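Local coordinates for protein isomaltodextranase (Arthrobacter globiformis, PDB 5AWO) that hydrolyses alpha-1,6-glucosidic linkages in dextran-like polysaccharides, releasing successive isomaltose units from the non-reducing chain ends, at residues Arg27-Phe31 and Ala237-Val243; Gly92-Ile96 and Lys180-Gln184; Met119-Val123 and Gly194-Leu198. All coordinates share one frame; numbering follows the deposited sequence.

Contact 1. Residues Arg27-Phe31 and Ala237-Val243; sequences RNSVF and AGEDMEV
Phe31 lays one face of its ring over the side chain of Glu242: CB of Glu242 sits 3.6 Å from the centroid of the Phe31 ring and 7° off its normal, a CH-pi contact. Beyond CB the Glu242 chain runs extended, and its carboxylate plane is turned 27° from the ring; its OE2 comes within 3.4 Å of Phe31 CB. At the ring edge, Phe31 CZ lies 3.7 Å from Asp240 O. Helix 30-34 begins here: Ser29 is its N-cap, its OG accepting a weak capping bond from Phe31 N while also bonding Asp262, the probable proton donor of this GH27 enzyme. The other partner is the turn of the (beta/alpha)8 barrel that leads from helix 223-237 into strand 242-245. Gly238, at positive phi, leaves that helix, and its carbonyl is gripped by Arg27. NH1 of Arg27 bonds Gly238 O at 2.9 Å, nearly in line with C=O though bent at the N-H, and Arg27 NH2 adds a weak bond to Gly238 O of 3.1 Å. Val243 CG2 lies over the centre of one face of the guanidinium, while Arg27 NE forms a salt bridge to Asp262 and NH2 bonds Asn234, which fixes the group's rotation. Glu239, bent at chi2, accepts a hydrogen bond from Val30 N at OE1 (3.1 Å), on its syn side but well out of the carboxylate plane; the same OE1 forms a salt bridge to Arg553.

Contact 2. Residues Gly92-Ile96 and Lys180-Gln184; sequences GNGYI and KEYVQ
Tyr182 and Tyr95 bury most of the surface in this contact, with Gly94 a smaller third. The two tyrosine side chains run antiparallel alongside each other, so Tyr95 reaches the Tyr182 backbone while Tyr182 extends toward Gly94. Their centroids are 5.4 Å apart and their planes make 50°, an oblique pairing that is neither a stack nor an edge-to-face contact. The touching point is CE1 of Tyr95, which lies over one face of the Tyr182 ring, offset toward its rim and 3.8 Å from Tyr182 CE1. Tyr182 has CG anti to its own N (chi1 174°), which sends the ring out from helix 179-192 toward the loop 92-96.

The phenol of Tyr95 donates to the backbone carbonyl of Tyr182, with OH to O at 2.7 Å. The donor lies in the carbonyl plane on a lone pair, at a C=O...donor angle of 121°. Tyr182 OH lies at the far end of its ring, near Gly94 O. A water donates to both Gly94 O, at 2.6 Å, and Tyr182 OH, at 2.8 Å; the same hydroxyl bonds Trp129 O. Gly94 has positive phi, and its backbone passes close to the Tyr182 ring with no side chain in between.

Within the barrel domain, the pair fastens the long excursion between strand 77-79 and helix 107-116 to the helix preceding strand 197-200. Tyr186 and Tyr189 from the same helix also meet the Tyr95 ring and bond the backbone of Ile96, making an aromatic cluster there. The chemistry implies a join defined by direction as well as by apolar cover: one phenol is fixed by a helix carbonyl, while the other bonds Trp129 O directly and reaches the loop through a water.

Contact 3. Residues Met119-Val123 and Gly194-Leu198; sequences MKLGV and GVPYL
With CG1 anti to its backbone N (chi1 171°), Val195 sets CG2 beside N and brings it against two neighbours, Leu121 CD2 and Val123 CG2, each 3.8 Å from Val195 CG2. In Leu198, CG likewise anti to N and a chi2 of 65° together place CD1 3.4 Å from Val123 O. These residues join two adjacent parallel strands of the (beta/alpha)8 barrel, 120-124 and 197-200, ends of a beta-alpha-beta crossover in which helix 179-192 precedes the second strand. Val123 and Leu198 pair in parallel register on one sheet face, and Val123 N donates to Tyr197 O at 3.1 Å with an N-H...O angle of 162°. Tyr197 points to the opposite face, where its hydroxyl bonds Tyr40.

Pairing is less regular toward the strand starts. The backbone nitrogen of Pro196 carries no hydrogen, and CD of its ring comes 3.1 Å from Leu121 O. That buried oxygen finds no hydrogen-bond partner; a CA-H...O contact from Val195 also reaches it. Gly194 ends helix 179-192 in a Schellman motif, and a water links strand 120-124 to that helix end, accepting from Leu121 N and donating to Gly194 O, 2.8 Å from the latter.

Contacts 1 and 3 meet in one barrel sheet, where strands 197-200 and 242-245 are neighbours: Glu242 N lies 2.9 Å from Pro196 O, and Glu242 O 2.9 Å from Leu198 N, both probable hydrogen bonds. Their centres are 13 Å apart. Contact 2 sits farther out, its centre 18 Å from that of contact 3 and 20 Å from that of contact 1, without touching either; helix 179-192 and strand 197-200 connect contacts 2 and 3 along the chain. The side chains of Ser29 and Tyr197 come within about 3 and 7 Å of that of Asp262, the probable proton donor, and that of Leu198 within about 10 Å of Asp201, the probable nucleophile; contact 2 is remote from both.

Contact 1. Residues Arg27-Phe31 and Ala237-Val243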
loop_
_atom_site.group_PDB
_atom_site.type_symbol
_atom_site.label_atom_id
_atom_site.label_comp_id
_atom_site.label_asym_id
_atom_site.label_seq_id
_atom_site.Cartn_x
_atom_site.Cartn_y
_atom_site.Cartn_z
ATOM N N ARG A 27 7.174 8.389 3.333
ATOM C CA ARG A 27 6.787 8.514 4.730
ATOM C C ARG A 27 7.416 7.440 5.589
ATOM O O ARG A 27 7.748 7.684 6.752
ATOM C CB ARG A 27 5.258 8.474 4.850
ATOM C CG ARG A 27 4.702 8.276 6.249
ATOM C CD ARG A 27 3.189 8.433 6.238
ATOM N NE ARG A 27 2.500 7.585 7.181
ATOM C CZ ARG A 27 2.163 7.899 8.427
ATOM N NH1 ARG A 27 1.522 7.040 9.161
ATOM N NH2 ARG A 27 2.489 9.093 8.956
ATOM N N ASN A 28 7.560 6.232 5.045
ATOM C CA ASN A 28 8.388 5.205 5.686
ATOM C C ASN A 28 7.935 4.878 7.092
ATOM O O ASN A 28 8.765 4.718 8.030
ATOM C CB ASN A 28 9.852 5.729 5.672
ATOM C CG ASN A 28 10.874 4.712 6.111
ATOM O OD1 ASN A 28 10.838 3.527 5.764
ATOM N ND2 ASN A 28 11.853 5.197 6.877
ATOM N N SER A 29 6.625 4.753 7.276
ATOM C CA SER A 29 6.052 4.505 8.590
ATOM C C SER A 29 6.120 3.019 8.982
ATOM O O SER A 29 6.340 2.147 8.159
ATOM C CB SER A 29 4.603 4.949 8.637
ATOM O OG SER A 29 3.761 3.906 8.124
ATOM N N VAL A 30 5.861 2.749 10.264
ATOM C CA VAL A 30 5.785 1.396 10.756
ATOM C C VAL A 30 4.729 0.586 9.980
ATOM O O VAL A 30 4.858 -0.628 9.834
ATOM C CB VAL A 30 5.515 1.399 12.287
ATOM C CG1 VAL A 30 4.201 2.067 12.653
ATOM C CG2 VAL A 30 5.643 0.010 12.876
ATOM N N PHE A 31 3.680 1.252 9.496
ATOM C CA PHE A 31 2.648 0.530 8.749
ATOM C C PHE A 31 3.176 -0.059 7.449
ATOM O O PHE A 31 2.995 -1.265 7.189
ATOM C CB PHE A 31 1.467 1.444 8.457
ATOM C CG PHE A 31 0.708 1.832 9.686
ATOM C CD1 PHE A 31 -0.228 0.980 10.260
ATOM C CD2 PHE A 31 0.933 3.065 10.272
ATOM C CE1 PHE A 31 -0.902 1.345 11.409
ATOM C CE2 PHE A 31 0.251 3.433 11.404
ATOM C CZ PHE A 31 -0.665 2.579 11.972
ATOM N N ALA A 237 -0.525 12.357 11.937
ATOM C CA ALA A 237 -0.860 10.938 12.077
ATOM C C ALA A 237 0.253 10.193 12.818
ATOM O O ALA A 237 0.006 9.233 13.557
ATOM C CB ALA A 237 -1.068 10.315 10.692
ATOM N N GLY A 238 1.480 10.616 12.568
ATOM C CA GLY A 238 2.625 9.941 13.179
ATOM C C GLY A 238 2.633 8.446 12.911
ATOM O O GLY A 238 2.231 8.008 11.838
ATOM N N GLU A 239 3.086 7.670 13.887
ATOM C CA GLU A 239 3.206 6.225 13.771
ATOM C C GLU A 239 1.991 5.488 14.309
ATOM O O GLU A 239 1.950 4.261 14.256
ATOM C CB GLU A 239 4.464 5.750 14.534
ATOM C CG GLU A 239 5.727 6.259 13.899
ATOM C CD GLU A 239 6.042 5.568 12.575
ATOM O OE1 GLU A 239 6.643 4.512 12.635
ATOM O OE2 GLU A 239 5.801 6.147 11.508
ATOM N N ASP A 240 1.022 6.193 14.875
ATOM C CA ASP A 240 -0.077 5.540 15.551
ATOM C C ASP A 240 -1.282 5.300 14.652
ATOM O O ASP A 240 -2.072 4.409 14.912
ATOM C CB ASP A 240 -0.496 6.307 16.824
ATOM C CG ASP A 240 0.501 6.107 17.975
ATOM O OD1 ASP A 240 1.665 5.872 17.705
ATOM O OD2 ASP A 240 0.114 6.176 19.143
ATOM N N MET A 241 -1.421 6.118 13.611
ATOM C CA MET A 241 -2.600 6.079 12.742
ATOM C C MET A 241 -2.159 6.008 11.294
ATOM O O MET A 241 -1.309 6.749 10.820
ATOM C CB MET A 241 -3.476 7.307 12.957
ATOM C CG MET A 241 -4.844 7.164 12.271
ATOM S SD MET A 241 -6.024 8.431 12.816
ATOM C CE MET A 241 -5.165 9.815 12.047
ATOM N N GLU A 242 -2.745 5.030 10.593
ATOM C CA GLU A 242 -2.430 4.757 9.196
ATOM C C GLU A 242 -3.151 5.730 8.267
ATOM O O GLU A 242 -4.330 6.009 8.442
ATOM C CB GLU A 242 -2.821 3.298 8.878
ATOM C CG GLU A 242 -2.269 2.774 7.550
ATOM C CD GLU A 242 -2.306 1.254 7.448
ATOM O OE1 GLU A 242 -3.226 0.623 8.009
ATOM O OE2 GLU A 242 -1.375 0.729 6.794
ATOM N N VAL A 243 -2.418 6.234 7.282
ATOM C CA VAL A 243 -2.915 7.275 6.386
ATOM C C VAL A 243 -3.251 6.644 5.024
ATOM O O VAL A 243 -2.341 6.266 4.275
ATOM C CB VAL A 243 -1.859 8.403 6.234
ATOM C CG1 VAL A 243 -2.278 9.451 5.215
ATOM C CG2 VAL A 243 -1.562 9.085 7.586
HETATM O O HOH W 1 8.277 7.254 9.631
#

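Contact 2. Residues Gly92-Ile96 and Lys180-Gln184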
loop_
_atom_site.group_PDB
_atom_site.type_symbol
_atom_site.label_atom_id
_atom_site.label_comp_id
_atom_site.label_asym_id
_atom_site.label_seq_id
_atom_site.Cartn_x
_atom_site.Cartn_y
_atom_site.Cartn_z
ATOM N N GLY A 92 -16.351 22.293 19.770
ATOM C CA GLY A 92 -16.052 23.714 19.809
ATOM C C GLY A 92 -14.931 24.133 18.881
ATOM O O GLY A 92 -14.754 25.307 18.632
ATOM N N ASN A 93 -14.198 23.163 18.321
ATOM C CA ASN A 93 -13.115 23.446 17.387
ATOM C C ASN A 93 -13.411 22.980 15.956
ATOM O O ASN A 93 -12.524 22.929 15.128
ATOM C CB ASN A 93 -11.807 22.835 17.872
ATOM C CG ASN A 93 -11.532 23.150 19.340
ATOM O OD1 ASN A 93 -11.489 22.257 20.175
ATOM N ND2 ASN A 93 -11.307 24.427 19.637
ATOM N N GLY A 94 -14.665 22.657 15.690
ATOM C CA GLY A 94 -15.102 22.347 14.324
ATOM C C GLY A 94 -14.928 20.930 13.863
ATOM O O GLY A 94 -15.021 20.685 12.659
ATOM N N TYR A 95 -14.709 19.989 14.778
ATOM C CA TYR A 95 -14.471 18.601 14.384
ATOM C C TYR A 95 -15.732 17.804 14.577
ATOM O O TYR A 95 -16.388 17.896 15.618
ATOM C CB TYR A 95 -13.315 17.979 15.166
ATOM C CG TYR A 95 -12.007 18.730 15.046
ATOM C CD1 TYR A 95 -11.620 19.373 13.859
ATOM C CD2 TYR A 95 -11.145 18.827 16.134
ATOM C CE1 TYR A 95 -10.417 20.046 13.760
ATOM C CE2 TYR A 95 -9.937 19.510 16.044
ATOM C CZ TYR A 95 -9.572 20.126 14.851
ATOM O OH TYR A 95 -8.374 20.811 14.770
ATOM N N ILE A 96 -16.086 16.984 13.582
ATOM C CA ILE A 96 -17.368 16.289 13.619
ATOM C C ILE A 96 -17.450 15.334 14.799
ATOM O O ILE A 96 -16.526 14.571 15.070
ATOM C CB ILE A 96 -17.704 15.533 12.309
ATOM C CG1 ILE A 96 -16.546 14.629 11.862
ATOM C CG2 ILE A 96 -18.084 16.514 11.239
ATOM C CD1 ILE A 96 -17.007 13.521 10.931
ATOM N N LYS A 180 -2.848 25.128 9.773
ATOM C CA LYS A 180 -2.080 23.964 10.225
ATOM C C LYS A 180 -2.651 23.389 11.510
ATOM O O LYS A 180 -2.805 22.169 11.660
ATOM C CB LYS A 180 -0.592 24.298 10.392
ATOM C CG LYS A 180 0.293 23.109 10.776
ATOM C CD LYS A 180 1.789 23.464 10.794
ATOM C CE LYS A 180 2.693 22.298 11.188
ATOM N NZ LYS A 180 4.134 22.671 10.997
ATOM N N GLU A 181 -2.938 24.255 12.475
ATOM C CA GLU A 181 -3.463 23.811 13.745
ATOM C C GLU A 181 -4.807 23.103 13.554
ATOM O O GLU A 181 -5.100 22.132 14.226
ATOM C CB GLU A 181 -3.619 25.013 14.709
ATOM C CG GLU A 181 -2.293 25.617 15.187
ATOM C CD GLU A 181 -1.787 26.763 14.355
ATOM O OE1 GLU A 181 -2.155 26.914 13.162
ATOM O OE2 GLU A 181 -0.945 27.563 14.909
ATOM N N TYR A 182 -5.629 23.628 12.657
ATOM C CA TYR A 182 -6.933 22.996 12.360
ATOM C C TYR A 182 -6.728 21.595 11.769
ATOM O O TYR A 182 -7.275 20.627 12.292
ATOM C CB TYR A 182 -7.735 23.862 11.405
ATOM C CG TYR A 182 -9.007 23.197 10.968
ATOM C CD1 TYR A 182 -10.179 23.323 11.700
ATOM C CD2 TYR A 182 -9.045 22.438 9.807
ATOM C CE1 TYR A 182 -11.365 22.723 11.284
ATOM C CE2 TYR A 182 -10.228 21.830 9.381
ATOM C CZ TYR A 182 -11.370 21.963 10.133
ATOM O OH TYR A 182 -12.578 21.403 9.713
ATOM N N VAL A 183 -5.909 21.494 10.732
ATOM C CA VAL A 183 -5.698 20.204 10.052
ATOM C C VAL A 183 -5.072 19.187 11.001
ATOM O O VAL A 183 -5.541 18.033 11.139
ATOM C CB VAL A 183 -4.851 20.365 8.780
ATOM C CG1 VAL A 183 -4.470 19.020 8.170
ATOM C CG2 VAL A 183 -5.585 21.205 7.750
ATOM N N GLN A 184 -3.993 19.604 11.667
ATOM C CA GLN A 184 -3.321 18.672 12.549
ATOM C C GLN A 184 -4.170 18.279 13.736
ATOM O O GLN A 184 -4.159 17.125 14.160
ATOM C CB GLN A 184 -1.970 19.213 12.983
ATOM C CG GLN A 184 -1.040 19.380 11.816
ATOM C CD GLN A 184 0.408 19.514 12.204
ATOM O OE1 GLN A 184 0.752 20.328 13.073
ATOM N NE2 GLN A 184 1.276 18.743 11.572
HETATM O O HOH W 2 -15.359 21.508 10.178
#

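Contact 3. Residues Met119-Val123 and Gly194-Leu198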
loop_
_atom_site.group_PDB
_atom_site.type_symbol
_atom_site.label_atom_id
_atom_site.label_comp_id
_atom_site.label_asym_id
_atom_site.label_seq_id
_atom_site.Cartn_x
_atom_site.Cartn_y
_atom_site.Cartn_z
ATOM N N MET A 119 -12.472 -4.881 18.771
ATOM C CA MET A 119 -12.441 -4.214 17.466
ATOM C C MET A 119 -12.078 -2.741 17.651
ATOM O O MET A 119 -12.078 -2.210 18.780
ATOM C CB MET A 119 -13.802 -4.343 16.807
ATOM C CG MET A 119 -14.149 -5.770 16.406
ATOM S SD MET A 119 -15.730 -5.952 15.617
ATOM C CE MET A 119 -15.411 -5.166 14.029
ATOM N N LYS A 120 -11.794 -2.086 16.523
ATOM C CA LYS A 120 -11.358 -0.695 16.473
ATOM C C LYS A 120 -12.175 0.066 15.436
ATOM O O LYS A 120 -12.749 -0.520 14.501
ATOM C CB LYS A 120 -9.883 -0.611 16.124
ATOM C CG LYS A 120 -8.970 -1.253 17.174
ATOM C CD LYS A 120 -7.528 -1.396 16.706
ATOM C CE LYS A 120 -6.870 -2.642 17.317
ATOM N NZ LYS A 120 -5.449 -2.918 16.941
ATOM N N LEU A 121 -12.244 1.376 15.618
ATOM C CA LEU A 121 -12.915 2.282 14.701
ATOM C C LEU A 121 -12.004 2.787 13.604
ATOM O O LEU A 121 -10.938 3.321 13.861
ATOM C CB LEU A 121 -13.399 3.504 15.494
ATOM C CG LEU A 121 -14.120 4.604 14.717
ATOM C CD1 LEU A 121 -15.439 4.126 14.149
ATOM C CD2 LEU A 121 -14.315 5.819 15.619
ATOM N N GLY A 122 -12.455 2.650 12.350
ATOM C CA GLY A 122 -11.824 3.303 11.215
ATOM C C GLY A 122 -12.689 4.441 10.745
ATOM O O GLY A 122 -13.913 4.338 10.721
ATOM N N VAL A 123 -12.052 5.580 10.438
ATOM C CA VAL A 123 -12.787 6.763 10.044
ATOM C C VAL A 123 -12.446 7.228 8.629
ATOM O O VAL A 123 -11.282 7.386 8.293
ATOM C CB VAL A 123 -12.566 7.931 11.026
ATOM C CG1 VAL A 123 -13.201 9.218 10.501
ATOM C CG2 VAL A 123 -13.179 7.587 12.371
ATOM N N GLY A 194 -8.722 6.717 19.303
ATOM C CA GLY A 194 -8.302 5.336 19.203
ATOM C C GLY A 194 -8.448 4.777 17.802
ATOM O O GLY A 194 -8.445 3.565 17.624
ATOM N N VAL A 195 -8.509 5.654 16.812
ATOM C CA VAL A 195 -8.623 5.245 15.398
ATOM C C VAL A 195 -7.260 4.864 14.808
ATOM O O VAL A 195 -6.335 5.670 14.806
ATOM C CB VAL A 195 -9.245 6.417 14.617
ATOM C CG1 VAL A 195 -9.209 6.183 13.114
ATOM C CG2 VAL A 195 -10.656 6.664 15.060
ATOM N N PRO A 196 -7.104 3.625 14.283
ATOM C CA PRO A 196 -5.847 3.249 13.688
ATOM C C PRO A 196 -5.760 3.476 12.172
ATOM O O PRO A 196 -4.722 3.237 11.601
ATOM C CB PRO A 196 -5.779 1.746 13.970
ATOM C CG PRO A 196 -7.193 1.323 13.841
ATOM C CD PRO A 196 -7.997 2.454 14.430
ATOM N N TYR A 197 -6.828 3.988 11.573
ATOM C CA TYR A 197 -6.952 4.027 10.128
ATOM C C TYR A 197 -7.817 5.229 9.748
ATOM O O TYR A 197 -9.009 5.281 10.076
ATOM C CB TYR A 197 -7.628 2.747 9.671
ATOM C CG TYR A 197 -7.693 2.522 8.168
ATOM C CD1 TYR A 197 -6.558 2.229 7.448
ATOM C CD2 TYR A 197 -8.904 2.580 7.509
ATOM C CE1 TYR A 197 -6.615 1.976 6.085
ATOM C CE2 TYR A 197 -8.973 2.328 6.140
ATOM C CZ TYR A 197 -7.831 2.026 5.451
ATOM O OH TYR A 197 -7.886 1.760 4.090
ATOM N N LEU A 198 -7.208 6.185 9.039
ATOM C CA LEU A 198 -7.912 7.375 8.552
ATOM C C LEU A 198 -7.915 7.367 7.020
ATOM O O LEU A 198 -6.857 7.342 6.390
ATOM C CB LEU A 198 -7.260 8.637 9.107
ATOM C CG LEU A 198 -7.928 9.944 8.689
ATOM C CD1 LEU A 198 -9.322 10.035 9.259
ATOM C CD2 LEU A 198 -7.082 11.157 9.089
HETATM O O HOH W 3 -10.927 2.379 17.908
#